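Local coordinates for protein Nup188 (Myceliophthora thermophila, PDB 4KF8) that probably serves as a scaffold nucleoporin of the nuclear pore complex, sharing structural and functional properties with nuclear transport receptors, at residues A[281-286]-A[365-370]; A[255-260]-A[321-326]; A[9-14]-A[38-43]. One frame throughout, in Å; residues are numbered along the deposited sequence.

Contact 1 of 3, residues A[281-286]-A[365-370]; sequences VALVAL and EKAVGL
Leu283 and Leu286 face Ala367 and Leu370, and the side-chain pairs that join them are all apolar. CB of Ala367 receives two leucine methyls, CD1 of Leu286 at 3.9 Å and CD1 of Leu283 at 4.0 Å. One turn on, CD1 of Leu370 lies 3.8 Å from CB of Leu286 and also meets CD1 of Leu283, at 4.0 Å; the side chains of Leu283 and Leu370 cross at about a right angle. With CG anti to the backbone nitrogen (chi1 -170°), Leu283 carries its CD1 methyl in to the 365-370 helix.

A second group of contacts is methyl against backbone. CD1 of Leu283 lies 3.7 Å from CA of Ala367, while CD1 of Leu286 sits 3.6 Å from O of Ala367. No hydrogen bond crosses the interface.

Beyond this apolar strip, Lys366 makes a cation-pi contact with Trp348, and Leu370 continues on to Ser287 and His290 of helix 284-303. The arrangement is consistent with an all-helical, alpha-solenoid-like scaffold, the C-terminal helix 362-378 packing by alanine and leucine against the region where the chain enters helix 284-303.

Contact 2 of 3, residues A[255-260]-A[321-326]; sequences RLEAPG and LENVEF
Asn323 carries this contact, projecting from helix 317-328 toward the loop that follows helix 246-254. Its CB already meets the loop backbone, 3.2 Å from O of Leu256. One bond further out, CG lies 3.8 Å from CA of Glu257. CG stands anti to the carbonyl carbon and beside the backbone nitrogen (chi1 -70°), a setting that brings the amide up to the Leu256-Glu257 backbone. At the tip, ND2 rests 3.3 Å from CA of Glu257 and 3.4 Å from O of Leu256. The same nitrogen gives a weak hydrogen bond to O of Val253, in the last turn of helix 246-254.

Glu257 passes the amide with its aliphatic part: its CB is 3.9 Å from ND2 of Asn323, and the extended chain then leads its carboxylate away, the Glu257 carboxylate plane and the Asn323 amide plane being 34° apart. Further along, CB of Ala258 meets CB of Phe326 at 4.0 Å and lies at the edge of the phenyl ring, near its plane.

O of Leu256 accepts a weak hydrogen bond from NE1 of Trp327, while the leucine side chain turns to Ala285, Leu286 and Val289 of helix 284-303. The chemistry is thus mixed: an amide against loop backbone, and beside it a small alkyl contact between Ala258 and Phe326. No clear hydrogen bond joins the two segments, while Asn323 ND2 and Leu256 O have weak bonds to Val253 and Trp327, so polar and van der Waals contacts probably share the work of placing this surface loop.

Contact 3 of 3, residues A[9-14]-A[38-43]; sequences QLLSLV and KVLFVV
Val14 and Val43 supply the largest parts of this helix-to-helix interface, each pointing at the opposite helix. Val43 divides its two methyls between neighbours: CG1 lies 3.9 Å from CD1 of Leu11, and CG2 is 3.9 Å from CD2 of Leu10. Val14 works in the same way toward the other end, placing CG2 3.8 Å from CG1 of Val39 and CG1 4.1 Å from CA of Leu40. Beside these valines, CD1 of Leu11 and CD1 of Leu40 meet at 4.1 Å; both leucines hold CG anti to the backbone nitrogen (chi1 -174° in Leu11), which brings their branched ends in toward the facing helix.

Regular backbone bonds, such as Val14 N to Leu10 O and Val43 N to Val39 O, fix the spacing of these residues within each helix. The local axes approach to 10.2 Å and run nearly antiparallel, at 162°. In the next shell, Leu11 touches Leu69 while Leu40 packs on Thr73 and Val77, all of helix 67-84, and Leu40 also reaches Ile107 of helix 98-113. Two antiparallel helices joined by a short connection and backed by further helices make a helical hairpin, the kind of unit from which alpha-solenoid scaffolds are built.

Overall arrangement
Contacts 1 and 2 are neighbours, their centres 13 Å apart, and Leu256 joins them: its CD1 lies 3.6 Å from CD2 of Leu286, and its CD2 is 3.9 Å from CB of Ala285. Along the chain their segments alternate: loop 255-260 meets helix 317-328, and segment 281-286 meets helix 362-378. Contact 3 is separate and closes before either opens. Its centre lies 34 Å from that of contact 1 and 47 Å from that of contact 2, on the opposite side of the chain's centre from contact 2. The principle illustrated is that a helical domain can be assembled from separate local contacts, some purely apolar and others mixed.

Contact 1 of 3, residues A[281-286]-A[365-370]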
loop_
_atom_site.group_PDB
_atom_site.type_symbol
_atom_site.label_atom_id
_atom_site.label_comp_id
_atom_site.label_asym_id
_atom_site.label_seq_id
_atom_site.Cartn_x
_atom_site.Cartn_y
_atom_site.Cartn_z
ATOM N N VAL A 281 -18.719 -8.854 3.870
ATOM C CA VAL A 281 -17.375 -9.262 3.462
ATOM C C VAL A 281 -16.781 -8.274 2.455
ATOM O O VAL A 281 -17.414 -7.934 1.456
ATOM C CB VAL A 281 -17.356 -10.696 2.884
ATOM C CG1 VAL A 281 -18.645 -10.993 2.159
ATOM C CG2 VAL A 281 -16.161 -10.897 1.962
ATOM N N ALA A 282 -15.566 -7.808 2.731
ATOM C CA ALA A 282 -14.917 -6.803 1.898
ATOM C C ALA A 282 -13.897 -7.416 0.949
ATOM O O ALA A 282 -13.541 -8.587 1.071
ATOM C CB ALA A 282 -14.249 -5.751 2.766
ATOM N N LEU A 283 -13.422 -6.609 0.007
ATOM C CA LEU A 283 -12.410 -7.058 -0.939
ATOM C C LEU A 283 -11.027 -7.018 -0.295
ATOM O O LEU A 283 -10.173 -7.860 -0.578
ATOM C CB LEU A 283 -12.433 -6.187 -2.195
ATOM C CG LEU A 283 -11.591 -6.680 -3.371
ATOM C CD1 LEU A 283 -12.240 -7.890 -4.023
ATOM C CD2 LEU A 283 -11.370 -5.564 -4.381
ATOM N N VAL A 284 -10.810 -6.034 0.574
ATOM C CA VAL A 284 -9.557 -5.925 1.311
ATOM C C VAL A 284 -9.356 -7.111 2.255
ATOM O O VAL A 284 -8.225 -7.470 2.577
ATOM C CB VAL A 284 -9.479 -4.613 2.124
ATOM C CG1 VAL A 284 -9.213 -3.430 1.205
ATOM C CG2 VAL A 284 -10.752 -4.404 2.931
ATOM N N ALA A 285 -10.458 -7.711 2.692
ATOM C CA ALA A 285 -10.402 -8.861 3.583
ATOM C C ALA A 285 -9.847 -10.072 2.847
ATOM O O ALA A 285 -9.215 -10.938 3.444
ATOM C CB ALA A 285 -11.781 -9.164 4.140
ATOM N N LEU A 286 -10.088 -10.120 1.541
ATOM C CA LEU A 286 -9.625 -11.223 0.713
ATOM C C LEU A 286 -8.145 -11.081 0.377
ATOM O O LEU A 286 -7.445 -12.077 0.208
ATOM C CB LEU A 286 -10.448 -11.307 -0.574
ATOM C CG LEU A 286 -11.947 -11.562 -0.403
ATOM C CD1 LEU A 286 -12.648 -11.611 -1.752
ATOM C CD2 LEU A 286 -12.176 -12.846 0.366
ATOM N N GLU A 365 -15.468 -10.795 -10.029
ATOM C CA GLU A 365 -14.342 -11.396 -10.736
ATOM C C GLU A 365 -13.036 -11.171 -9.982
ATOM O O GLU A 365 -12.238 -12.094 -9.819
ATOM C CB GLU A 365 -14.235 -10.826 -12.149
ATOM C CG GLU A 365 -13.222 -11.533 -13.032
ATOM C CD GLU A 365 -13.107 -10.897 -14.403
ATOM O OE1 GLU A 365 -13.301 -9.666 -14.508
ATOM O OE2 GLU A 365 -12.826 -11.628 -15.377
ATOM N N LYS A 366 -12.825 -9.941 -9.524
ATOM C CA LYS A 366 -11.660 -9.621 -8.707
ATOM C C LYS A 366 -11.735 -10.349 -7.372
ATOM O O LYS A 366 -10.724 -10.830 -6.858
ATOM C CB LYS A 366 -11.558 -8.114 -8.480
ATOM C CG LYS A 366 -11.318 -7.319 -9.744
ATOM C CD LYS A 366 -11.133 -5.844 -9.435
ATOM C CE LYS A 366 -10.874 -5.051 -10.704
ATOM N NZ LYS A 366 -10.625 -3.613 -10.424
ATOM N N ALA A 367 -12.940 -10.427 -6.816
ATOM C CA ALA A 367 -13.163 -11.164 -5.580
ATOM C C ALA A 367 -12.906 -12.646 -5.806
ATOM O O ALA A 367 -12.321 -13.317 -4.958
ATOM C CB ALA A 367 -14.577 -10.937 -5.072
ATOM N N VAL A 368 -13.348 -13.152 -6.954
ATOM C CA VAL A 368 -13.086 -14.537 -7.327
ATOM C C VAL A 368 -11.588 -14.752 -7.500
ATOM O O VAL A 368 -11.030 -15.712 -6.975
ATOM C CB VAL A 368 -13.830 -14.939 -8.623
ATOM C CG1 VAL A 368 -13.215 -16.188 -9.237
ATOM C CG2 VAL A 368 -15.309 -15.156 -8.341
ATOM N N GLY A 369 -10.945 -13.836 -8.219
ATOM C CA GLY A 369 -9.521 -13.921 -8.491
ATOM C C GLY A 369 -8.655 -14.047 -7.251
ATOM O O GLY A 369 -7.711 -14.839 -7.223
ATOM N N LEU A 370 -8.979 -13.271 -6.222
ATOM C CA LEU A 370 -8.210 -13.291 -4.980
ATOM C C LEU A 370 -8.305 -14.627 -4.247
ATOM O O LEU A 370 -7.314 -15.343 -4.124
ATOM C CB LEU A 370 -8.636 -12.147 -4.056
ATOM C CG LEU A 370 -8.119 -10.756 -4.429
ATOM C CD1 LEU A 370 -8.691 -9.697 -3.499
ATOM C CD2 LEU A 370 -6.598 -10.730 -4.406
#

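Contact 2 of 3, residues A[255-260]-A[321-326]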
loop_
_atom_site.group_PDB
_atom_site.type_symbol
_atom_site.label_atom_id
_atom_site.label_comp_id
_atom_site.label_asym_id
_atom_site.label_seq_id
_atom_site.Cartn_x
_atom_site.Cartn_y
_atom_site.Cartn_z
ATOM N N ARG A 255 -13.334 -13.577 9.739
ATOM C CA ARG A 255 -14.075 -12.650 8.886
ATOM C C ARG A 255 -14.629 -13.318 7.632
ATOM O O ARG A 255 -15.712 -12.972 7.167
ATOM C CB ARG A 255 -13.209 -11.451 8.493
ATOM C CG ARG A 255 -13.341 -10.270 9.431
ATOM C CD ARG A 255 -12.727 -9.018 8.833
ATOM N NE ARG A 255 -11.271 -9.082 8.799
ATOM C CZ ARG A 255 -10.493 -8.782 9.832
ATOM N NH1 ARG A 255 -11.035 -8.406 10.982
ATOM N NH2 ARG A 255 -9.175 -8.864 9.721
ATOM N N LEU A 256 -13.883 -14.273 7.088
ATOM C CA LEU A 256 -14.288 -14.938 5.857
ATOM C C LEU A 256 -15.029 -16.241 6.135
ATOM O O LEU A 256 -15.094 -17.123 5.280
ATOM C CB LEU A 256 -13.070 -15.209 4.973
ATOM C CG LEU A 256 -12.235 -13.991 4.582
ATOM C CD1 LEU A 256 -11.227 -14.377 3.522
ATOM C CD2 LEU A 256 -13.125 -12.857 4.098
ATOM N N GLU A 257 -15.590 -16.353 7.333
ATOM C CA GLU A 257 -16.289 -17.564 7.737
ATOM C C GLU A 257 -17.629 -17.688 7.013
ATOM O O GLU A 257 -18.358 -16.707 6.866
ATOM C CB GLU A 257 -16.485 -17.573 9.256
ATOM C CG GLU A 257 -16.761 -18.940 9.852
ATOM C CD GLU A 257 -16.419 -18.997 11.327
ATOM O OE1 GLU A 257 -15.477 -18.290 11.746
ATOM O OE2 GLU A 257 -17.092 -19.740 12.072
ATOM N N ALA A 258 -17.937 -18.897 6.552
ATOM C CA ALA A 258 -19.178 -19.158 5.829
ATOM C C ALA A 258 -20.394 -18.816 6.685
ATOM O O ALA A 258 -20.453 -19.183 7.858
ATOM C CB ALA A 258 -19.233 -20.610 5.379
ATOM N N PRO A 259 -21.369 -18.106 6.092
ATOM C CA PRO A 259 -22.563 -17.625 6.799
ATOM C C PRO A 259 -23.345 -18.751 7.466
ATOM O O PRO A 259 -23.644 -19.761 6.830
ATOM C CB PRO A 259 -23.399 -16.981 5.683
ATOM C CG PRO A 259 -22.855 -17.543 4.407
ATOM C CD PRO A 259 -21.401 -17.759 4.661
ATOM N N GLY A 260 -23.662 -18.570 8.744
ATOM C CA GLY A 260 -24.390 -19.572 9.500
ATOM C C GLY A 260 -23.646 -20.005 10.748
ATOM O O GLY A 260 -22.808 -19.267 11.266
ATOM N N LEU A 321 -8.981 -22.385 4.030
ATOM C CA LEU A 321 -9.282 -23.176 2.839
ATOM C C LEU A 321 -10.767 -23.512 2.734
ATOM O O LEU A 321 -11.399 -23.262 1.708
ATOM C CB LEU A 321 -8.461 -24.468 2.834
ATOM C CG LEU A 321 -6.982 -24.349 2.470
ATOM C CD1 LEU A 321 -6.126 -25.155 3.435
ATOM C CD2 LEU A 321 -6.753 -24.809 1.038
ATOM N N GLU A 322 -11.313 -24.078 3.807
ATOM C CA GLU A 322 -12.722 -24.449 3.855
ATOM C C GLU A 322 -13.625 -23.229 3.699
ATOM O O GLU A 322 -14.631 -23.281 2.992
ATOM C CB GLU A 322 -13.029 -25.177 5.166
ATOM C CG GLU A 322 -12.239 -26.467 5.353
ATOM C CD GLU A 322 -12.313 -26.996 6.772
ATOM O OE1 GLU A 322 -12.819 -26.269 7.653
ATOM O OE2 GLU A 322 -11.864 -28.138 7.005
ATOM N N ASN A 323 -13.256 -22.134 4.359
ATOM C CA ASN A 323 -13.990 -20.878 4.247
ATOM C C ASN A 323 -13.998 -20.366 2.813
ATOM O O ASN A 323 -15.000 -19.831 2.341
ATOM C CB ASN A 323 -13.399 -19.818 5.176
ATOM C CG ASN A 323 -13.644 -20.118 6.637
ATOM O OD1 ASN A 323 -14.056 -21.221 6.999
ATOM N ND2 ASN A 323 -13.382 -19.138 7.489
ATOM N N VAL A 324 -12.879 -20.549 2.122
ATOM C CA VAL A 324 -12.745 -20.101 0.741
ATOM C C VAL A 324 -13.656 -20.892 -0.195
ATOM O O VAL A 324 -14.341 -20.314 -1.041
ATOM C CB VAL A 324 -11.278 -20.196 0.259
ATOM C CG1 VAL A 324 -11.212 -20.243 -1.257
ATOM C CG2 VAL A 324 -10.462 -19.027 0.800
ATOM N N GLU A 325 -13.670 -22.211 -0.026
ATOM C CA GLU A 325 -14.465 -23.091 -0.876
ATOM C C GLU A 325 -15.961 -22.800 -0.786
ATOM O O GLU A 325 -16.662 -22.807 -1.799
ATOM C CB GLU A 325 -14.194 -24.559 -0.538
ATOM C CG GLU A 325 -12.754 -25.005 -0.771
ATOM C CD GLU A 325 -12.377 -25.062 -2.242
ATOM O OE1 GLU A 325 -13.283 -24.990 -3.101
ATOM O OE2 GLU A 325 -11.168 -25.182 -2.539
ATOM N N PHE A 326 -16.446 -22.537 0.424
ATOM C CA PHE A 326 -17.866 -22.253 0.626
ATOM C C PHE A 326 -18.227 -20.805 0.298
ATOM O O PHE A 326 -19.334 -20.350 0.583
ATOM C CB PHE A 326 -18.307 -22.627 2.044
ATOM C CG PHE A 326 -18.425 -24.109 2.265
ATOM C CD1 PHE A 326 -18.538 -24.975 1.189
ATOM C CD2 PHE A 326 -18.424 -24.637 3.546
ATOM C CE1 PHE A 326 -18.648 -26.341 1.386
ATOM C CE2 PHE A 326 -18.533 -26.002 3.749
ATOM C CZ PHE A 326 -18.645 -26.855 2.668
#

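Contact 3 of 3, residues A[9-14]-A[38-43]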
loop_
_atom_site.group_PDB
_atom_site.type_symbol
_atom_site.label_atom_id
_atom_site.label_comp_id
_atom_site.label_asym_id
_atom_site.label_seq_id
_atom_site.Cartn_x
_atom_site.Cartn_y
_atom_site.Cartn_z
ATOM N N GLN A 9 7.368 15.892 -24.736
ATOM C CA GLN A 9 7.503 17.343 -24.781
ATOM C C GLN A 9 6.494 17.993 -23.841
ATOM O O GLN A 9 6.718 19.090 -23.327
ATOM C CB GLN A 9 7.296 17.856 -26.207
ATOM C CG GLN A 9 8.423 17.520 -27.168
ATOM C CD GLN A 9 8.093 17.898 -28.598
ATOM O OE1 GLN A 9 6.927 17.945 -28.986
ATOM N NE2 GLN A 9 9.123 18.173 -29.390
ATOM N N LEU A 10 5.377 17.311 -23.625
ATOM C CA LEU A 10 4.373 17.782 -22.687
ATOM C C LEU A 10 4.903 17.612 -21.273
ATOM O O LEU A 10 4.680 18.452 -20.405
ATOM C CB LEU A 10 3.070 17.004 -22.866
ATOM C CG LEU A 10 1.905 17.368 -21.944
ATOM C CD1 LEU A 10 1.543 18.844 -22.072
ATOM C CD2 LEU A 10 0.710 16.490 -22.261
ATOM N N LEU A 11 5.621 16.516 -21.059
ATOM C CA LEU A 11 6.209 16.214 -19.761
ATOM C C LEU A 11 7.320 17.204 -19.427
ATOM O O LEU A 11 7.447 17.638 -18.284
ATOM C CB LEU A 11 6.751 14.783 -19.750
ATOM C CG LEU A 11 7.294 14.224 -18.435
ATOM C CD1 LEU A 11 6.240 14.276 -17.341
ATOM C CD2 LEU A 11 7.770 12.804 -18.649
ATOM N N SER A 12 8.116 17.556 -20.432
ATOM C CA SER A 12 9.182 18.540 -20.265
ATOM C C SER A 12 8.614 19.893 -19.868
ATOM O O SER A 12 9.114 20.542 -18.951
ATOM C CB SER A 12 9.980 18.701 -21.561
ATOM O OG SER A 12 10.627 17.497 -21.923
ATOM N N LEU A 13 7.565 20.309 -20.569
ATOM C CA LEU A 13 6.970 21.624 -20.367
ATOM C C LEU A 13 6.298 21.738 -19.004
ATOM O O LEU A 13 6.388 22.774 -18.345
ATOM C CB LEU A 13 5.968 21.923 -21.481
ATOM C CG LEU A 13 5.261 23.277 -21.455
ATOM C CD1 LEU A 13 6.249 24.410 -21.657
ATOM C CD2 LEU A 13 4.181 23.311 -22.516
ATOM N N VAL A 14 5.626 20.670 -18.586
ATOM C CA VAL A 14 4.955 20.644 -17.292
ATOM C C VAL A 14 5.976 20.630 -16.161
ATOM O O VAL A 14 5.811 21.319 -15.154
ATOM C CB VAL A 14 4.004 19.436 -17.167
ATOM C CG1 VAL A 14 3.573 19.233 -15.723
ATOM C CG2 VAL A 14 2.795 19.625 -18.066
ATOM N N LYS A 38 -1.400 17.840 -10.192
ATOM C CA LYS A 38 -2.474 17.033 -10.756
ATOM C C LYS A 38 -2.347 16.928 -12.267
ATOM O O LYS A 38 -2.746 15.934 -12.862
ATOM C CB LYS A 38 -3.829 17.616 -10.365
ATOM C CG LYS A 38 -4.173 17.387 -8.911
ATOM C CD LYS A 38 -5.304 18.268 -8.435
ATOM C CE LYS A 38 -5.590 17.994 -6.971
ATOM N NZ LYS A 38 -6.549 18.957 -6.383
ATOM N N VAL A 39 -1.785 17.959 -12.884
ATOM C CA VAL A 39 -1.523 17.935 -14.315
ATOM C C VAL A 39 -0.357 17.001 -14.586
ATOM O O VAL A 39 -0.365 16.249 -15.557
ATOM C CB VAL A 39 -1.244 19.356 -14.868
ATOM C CG1 VAL A 39 -0.558 19.294 -16.223
ATOM C CG2 VAL A 39 -2.539 20.145 -14.962
ATOM N N LEU A 40 0.635 17.041 -13.702
ATOM C CA LEU A 40 1.781 16.139 -13.768
ATOM C C LEU A 40 1.333 14.682 -13.675
ATOM O O LEU A 40 1.753 13.845 -14.469
ATOM C CB LEU A 40 2.772 16.464 -12.649
ATOM C CG LEU A 40 4.042 15.621 -12.523
ATOM C CD1 LEU A 40 4.903 15.709 -13.772
ATOM C CD2 LEU A 40 4.822 16.052 -11.301
ATOM N N PHE A 41 0.462 14.395 -12.714
ATOM C CA PHE A 41 -0.069 13.049 -12.527
ATOM C C PHE A 41 -0.800 12.515 -13.758
ATOM O O PHE A 41 -0.672 11.341 -14.100
ATOM C CB PHE A 41 -0.997 12.996 -11.311
ATOM C CG PHE A 41 -1.582 11.634 -11.056
ATOM C CD1 PHE A 41 -0.897 10.706 -10.300
ATOM C CD2 PHE A 41 -2.817 11.278 -11.579
ATOM C CE1 PHE A 41 -1.432 9.450 -10.068
ATOM C CE2 PHE A 41 -3.352 10.025 -11.350
ATOM C CZ PHE A 41 -2.663 9.114 -10.596
ATOM N N VAL A 42 -1.579 13.371 -14.408
ATOM C CA VAL A 42 -2.294 12.982 -15.617
ATOM C C VAL A 42 -1.324 12.640 -16.746
ATOM O O VAL A 42 -1.446 11.593 -17.379
ATOM C CB VAL A 42 -3.291 14.076 -16.070
ATOM C CG1 VAL A 42 -3.760 13.823 -17.488
ATOM C CG2 VAL A 42 -4.472 14.145 -15.116
ATOM N N VAL A 43 -0.356 13.522 -16.979
ATOM C CA VAL A 43 0.669 13.307 -17.998
ATOM C C VAL A 43 1.455 12.022 -17.748
ATOM O O VAL A 43 1.661 11.226 -18.662
ATOM C CB VAL A 43 1.662 14.486 -18.063
ATOM C CG1 VAL A 43 2.748 14.210 -19.092
ATOM C CG2 VAL A 43 0.935 15.781 -18.388
#